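Local coordinates for monooxygenase (PDB 5UQ4), which catalyses the oxidative degradation of the heme porphyrin ring, probably to mycobilin, using an electron donor and oxygen and releasing free iron, at residues Met4-Ile9 with Thr58-Asp63; Leu40-Leu45 with Tyr54-His59. All blocks are in the same frame, centred on the assembly; numbering follows the deposited sequence.

Contact 1. Residues Met4-Ile9 with Thr58-Asp63; sequences MPVVKI and THWESD
Two antiparallel neighbours in the antiparallel sheet, strands 6-12 and 54-60, meet here through Met4-Ile9 and Thr58-Asp63, at the end of the sheet from which the chain enters helix 63-70. Four backbone hydrogen bonds tie Val6 to Trp60 and Lys8 to Thr58, the shortest running from Trp60 N to Val6 O at 2.9 Å. Between these pairs lies the non-hydrogen-bonded pair of Val7 and His59, where the imidazole edge brings CD2 to 3.2 Å from Val6 O and NE2 to 3.6 Å from Pro5 CB. This is the sheet of a dimeric alpha/beta barrel monooxygenase, and branched Val6 and Val7 suit its extended backbone. Val6 CG1, set between its own backbone N and carbonyl carbon (chi1 58°), presses 3.3 Å from Trp60 CB. On that same face Lys8 bends at chi2 (-61°), and its NZ meets Asp63 OD1 at 3.0 Å from above the carboxylate plane; the stronger partner of this ammonium is Glu94, so two carboxylates share one buried lysine. Where the strands part, a water accepts from Asp63 N at the start of the helix and donates to Met4 O, while Ser62 at the N-cap turns its hydroxyl to Ala65 N in a weak hydrogen bond.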
# COMPACT_ATOMS: atom_id res chain seq x y z
N MET B 4 7.20 -11.55 -10.23
CA MET B 4 6.83 -10.15 -10.02
C MET B 4 5.92 -10.02 -8.81
O MET B 4 4.79 -10.54 -8.82
CB MET B 4 6.16 -9.58 -11.26
CG MET B 4 5.57 -8.19 -11.05
SD MET B 4 6.80 -6.98 -10.55
CE MET B 4 7.66 -6.72 -12.10
N PRO B 5 6.36 -9.36 -7.74
CA PRO B 5 5.51 -9.22 -6.55
C PRO B 5 4.27 -8.40 -6.85
O PRO B 5 4.25 -7.57 -7.77
CB PRO B 5 6.42 -8.53 -5.53
CG PRO B 5 7.80 -8.80 -6.01
CD PRO B 5 7.71 -8.82 -7.51
N VAL B 6 3.23 -8.64 -6.05
CA VAL B 6 1.90 -8.16 -6.35
C VAL B 6 1.27 -7.60 -5.08
O VAL B 6 1.52 -8.07 -3.97
CB VAL B 6 1.05 -9.29 -6.95
CG1 VAL B 6 0.99 -10.44 -5.98
CG2 VAL B 6 -0.37 -8.82 -7.28
N VAL B 7 0.43 -6.59 -5.26
CA VAL B 7 -0.24 -5.92 -4.16
C VAL B 7 -1.71 -5.75 -4.52
O VAL B 7 -2.04 -5.08 -5.50
CB VAL B 7 0.41 -4.56 -3.85
CG1 VAL B 7 -0.53 -3.72 -3.02
CG2 VAL B 7 1.72 -4.78 -3.12
N LYS B 8 -2.59 -6.35 -3.71
CA LYS B 8 -4.03 -6.19 -3.86
C LYS B 8 -4.56 -5.23 -2.81
O LYS B 8 -4.26 -5.38 -1.62
CB LYS B 8 -4.76 -7.53 -3.76
CG LYS B 8 -4.11 -8.69 -4.48
CD LYS B 8 -4.01 -8.41 -5.97
CE LYS B 8 -3.71 -9.68 -6.74
NZ LYS B 8 -3.62 -9.49 -8.21
N ILE B 9 -5.35 -4.25 -3.24
CA ILE B 9 -5.94 -3.26 -2.35
C ILE B 9 -7.45 -3.30 -2.53
O ILE B 9 -7.96 -3.01 -3.62
CB ILE B 9 -5.39 -1.85 -2.62
CG1 ILE B 9 -3.86 -1.85 -2.56
CG2 ILE B 9 -5.97 -0.86 -1.61
CD1 ILE B 9 -3.25 -0.49 -2.79
N THR B 58 -2.79 -6.36 0.83
CA THR B 58 -2.06 -7.61 0.98
C THR B 58 -0.94 -7.65 -0.05
O THR B 58 -1.13 -7.29 -1.21
CB THR B 58 -2.96 -8.84 0.82
OG1 THR B 58 -3.91 -8.62 -0.23
CG2 THR B 58 -3.69 -9.13 2.12
N HIS B 59 0.23 -8.09 0.40
CA HIS B 59 1.42 -8.23 -0.43
C HIS B 59 1.66 -9.71 -0.68
O HIS B 59 1.65 -10.52 0.26
CB HIS B 59 2.63 -7.59 0.23
CG HIS B 59 3.80 -7.39 -0.68
ND1 HIS B 59 5.00 -6.86 -0.24
CD2 HIS B 59 3.96 -7.64 -2.00
CE1 HIS B 59 5.84 -6.80 -1.25
NE2 HIS B 59 5.24 -7.26 -2.33
N TRP B 60 1.88 -10.08 -1.95
CA TRP B 60 2.04 -11.47 -2.34
C TRP B 60 3.25 -11.63 -3.24
O TRP B 60 3.74 -10.67 -3.85
CB TRP B 60 0.78 -12.00 -3.07
CG TRP B 60 -0.43 -12.06 -2.22
CD1 TRP B 60 -1.34 -11.07 -2.02
CD2 TRP B 60 -0.91 -13.20 -1.49
NE1 TRP B 60 -2.33 -11.50 -1.18
CE2 TRP B 60 -2.09 -12.81 -0.84
CE3 TRP B 60 -0.44 -14.51 -1.30
CZ2 TRP B 60 -2.82 -13.67 -0.02
CZ3 TRP B 60 -1.16 -15.37 -0.49
CH2 TRP B 60 -2.34 -14.95 0.14
N GLU B 61 3.73 -12.87 -3.33
CA GLU B 61 4.89 -13.18 -4.16
C GLU B 61 4.58 -12.97 -5.64
O GLU B 61 5.42 -12.49 -6.40
CB GLU B 61 5.34 -14.62 -3.93
CG GLU B 61 6.36 -14.80 -2.83
CD GLU B 61 6.85 -16.23 -2.74
OE1 GLU B 61 7.81 -16.50 -2.00
OE2 GLU B 61 6.25 -17.10 -3.42
N SER B 62 3.38 -13.36 -6.07
CA SER B 62 3.00 -13.32 -7.48
C SER B 62 1.49 -13.38 -7.57
O SER B 62 0.81 -13.74 -6.60
CB SER B 62 3.63 -14.48 -8.25
OG SER B 62 3.14 -15.72 -7.77
N ASP B 63 0.96 -12.99 -8.73
CA ASP B 63 -0.47 -13.12 -8.95
C ASP B 63 -0.92 -14.57 -8.84
O ASP B 63 -2.07 -14.83 -8.45
CB ASP B 63 -0.85 -12.55 -10.32
CG ASP B 63 -2.33 -12.24 -10.43
OD1 ASP B 63 -3.01 -12.19 -9.38
OD2 ASP B 63 -2.82 -12.06 -11.56
O HOH W 1 3.07 -11.52 -10.65

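Contact 2. Residues Leu40-Leu45 with Tyr54-His59; sequences LGFQLL and YFVVTH
The imidazole of His59 takes Leu40 CD1 over one face, the methyl 3.4 Å from the ring centroid and only 7° off the normal, a CH-pi contact. The rings of Phe42 and Tyr54 are met at their edges: Thr58 CG2 lies in the plane of the Phe42 ring, 3.5 Å from CD1, and Leu44 CD1 in that of the Tyr54 ring, 3.6 Å from CD2. Phe42 carries CG anti to the backbone N (chi1 174°), placing CE1 3.6 Å from Val56 CG1.

These groups decorate a beta hairpin, strands 39-49 and 54-60, joined by hydrogen-bonded pairs at Gln43-Val57 and Leu45-Phe55. At its far end a classic beta bulge sets Leu40 and Gly41 both against His59: the carbonyl O of His59 receives Leu40 N at 2.7 Å and, weakly, Gly41 N, and the bulge turns the Leu40 side chain toward the imidazole. Phe42, Leu44, Tyr54 and Val56 turn to helix 19-34, where Val56 packs on Phe26, a residue of the probable heme site. On the other face Leu45 CD1 rests 3.7 Å from Val57 CG2, and the Phe55 ring stacks on Phe95 of the second subunit.

Tyr54 keeps its hydroxyl bonded to Glu23, combining an apolar ring with a polar end beside the helix. Backbone groups bond within the hairpin, to strand 6-12 and to a strand of the second subunit, so the buried Phe42, Leu44, Leu45 and Val56 can be apolar, while Gln43 and His59 give the face toward the second subunit a polar part.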
# COMPACT_ATOMS: atom_id res chain seq x y z
N LEU B 40 3.01 -12.19 1.89
CA LEU B 40 4.11 -11.37 2.36
C LEU B 40 3.72 -10.45 3.51
O LEU B 40 4.40 -10.41 4.53
CB LEU B 40 4.68 -10.53 1.20
CG LEU B 40 5.30 -11.33 0.05
CD1 LEU B 40 5.90 -10.39 -0.98
CD2 LEU B 40 6.34 -12.29 0.58
N GLY B 41 2.63 -9.70 3.36
CA GLY B 41 2.25 -8.76 4.40
C GLY B 41 0.81 -8.32 4.26
O GLY B 41 0.21 -8.39 3.19
N PHE B 42 0.26 -7.87 5.38
CA PHE B 42 -1.11 -7.37 5.46
C PHE B 42 -1.12 -6.05 6.21
O PHE B 42 -0.38 -5.88 7.18
CB PHE B 42 -2.03 -8.38 6.16
CG PHE B 42 -3.43 -7.87 6.39
CD1 PHE B 42 -4.40 -8.01 5.41
CD2 PHE B 42 -3.77 -7.26 7.58
CE1 PHE B 42 -5.68 -7.55 5.62
CE2 PHE B 42 -5.06 -6.79 7.79
CZ PHE B 42 -6.01 -6.93 6.81
N GLN B 43 -1.95 -5.12 5.76
CA GLN B 43 -2.09 -3.84 6.42
C GLN B 43 -3.52 -3.34 6.27
O GLN B 43 -4.11 -3.45 5.19
CB GLN B 43 -1.11 -2.80 5.85
CG GLN B 43 0.28 -2.85 6.47
CD GLN B 43 1.16 -1.71 6.03
OE1 GLN B 43 0.98 -1.16 4.94
NE2 GLN B 43 2.12 -1.34 6.86
N LEU B 44 -4.07 -2.82 7.36
CA LEU B 44 -5.37 -2.16 7.36
C LEU B 44 -5.13 -0.67 7.52
O LEU B 44 -4.51 -0.24 8.50
CB LEU B 44 -6.26 -2.70 8.48
CG LEU B 44 -7.63 -2.03 8.63
CD1 LEU B 44 -8.39 -2.07 7.31
CD2 LEU B 44 -8.43 -2.69 9.74
N LEU B 45 -5.62 0.12 6.56
CA LEU B 45 -5.30 1.54 6.48
C LEU B 45 -6.58 2.35 6.68
O LEU B 45 -7.48 2.32 5.84
CB LEU B 45 -4.65 1.87 5.14
CG LEU B 45 -3.41 1.04 4.79
CD1 LEU B 45 -2.83 1.47 3.45
CD2 LEU B 45 -2.36 1.14 5.88
N TYR B 54 -11.52 2.82 3.58
CA TYR B 54 -10.47 2.00 4.17
C TYR B 54 -9.75 1.22 3.07
O TYR B 54 -10.36 0.81 2.08
CB TYR B 54 -11.06 1.03 5.19
CG TYR B 54 -11.12 1.56 6.61
CD1 TYR B 54 -11.99 2.58 6.96
CD2 TYR B 54 -10.31 1.02 7.60
CE1 TYR B 54 -12.05 3.06 8.26
CE2 TYR B 54 -10.36 1.49 8.90
CZ TYR B 54 -11.23 2.51 9.22
OH TYR B 54 -11.28 2.98 10.51
N PHE B 55 -8.46 1.02 3.26
CA PHE B 55 -7.63 0.28 2.31
C PHE B 55 -7.18 -1.02 2.96
O PHE B 55 -6.45 -1.00 3.96
CB PHE B 55 -6.43 1.11 1.86
CG PHE B 55 -6.69 1.95 0.64
CD1 PHE B 55 -7.97 2.08 0.13
CD2 PHE B 55 -5.65 2.61 0.01
CE1 PHE B 55 -8.20 2.85 -0.99
CE2 PHE B 55 -5.88 3.38 -1.11
CZ PHE B 55 -7.16 3.51 -1.61
N VAL B 56 -7.61 -2.15 2.39
CA VAL B 56 -7.18 -3.47 2.83
C VAL B 56 -6.10 -3.94 1.88
O VAL B 56 -6.37 -4.26 0.71
CB VAL B 56 -8.36 -4.45 2.87
CG1 VAL B 56 -7.95 -5.75 3.56
CG2 VAL B 56 -9.55 -3.83 3.57
N VAL B 57 -4.86 -3.98 2.36
CA VAL B 57 -3.68 -4.21 1.52
C VAL B 57 -3.08 -5.57 1.86
O VAL B 57 -2.88 -5.89 3.04
CB VAL B 57 -2.64 -3.10 1.71
CG1 VAL B 57 -1.59 -3.17 0.61
CG2 VAL B 57 -3.31 -1.74 1.73
N THR B 58 -2.79 -6.36 0.83
CA THR B 58 -2.06 -7.61 0.98
C THR B 58 -0.94 -7.65 -0.05
O THR B 58 -1.13 -7.29 -1.21
CB THR B 58 -2.96 -8.84 0.82
OG1 THR B 58 -3.91 -8.62 -0.23
CG2 THR B 58 -3.69 -9.13 2.12
N HIS B 59 0.23 -8.09 0.40
CA HIS B 59 1.42 -8.23 -0.43
C HIS B 59 1.66 -9.71 -0.68
O HIS B 59 1.65 -10.52 0.26
CB HIS B 59 2.63 -7.59 0.23
CG HIS B 59 3.80 -7.39 -0.68
ND1 HIS B 59 5.00 -6.86 -0.24
CD2 HIS B 59 3.96 -7.64 -2.00
CE1 HIS B 59 5.84 -6.80 -1.25
NE2 HIS B 59 5.24 -7.26 -2.33

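Contacts 1 and 2 lie side by side in one antiparallel sheet, their centres 10 Å apart, and share Thr58 and His59 on strand 54-60. That strand has 39-49 on one flank and 6-12 on the other. Along the chain, 4-9 comes first, then 40-45 after helix 19-34, and finally 54-63, which turns back from the hairpin to slot between the two earlier strands. Val7 CG1 and Val57 CG1, 3.8 Å apart, link the contacts directly. Both touch the second subunit, and residues 42-45 pair with one of its strands, so the sheet continues into the dimer as expected of a dimeric alpha/beta barrel.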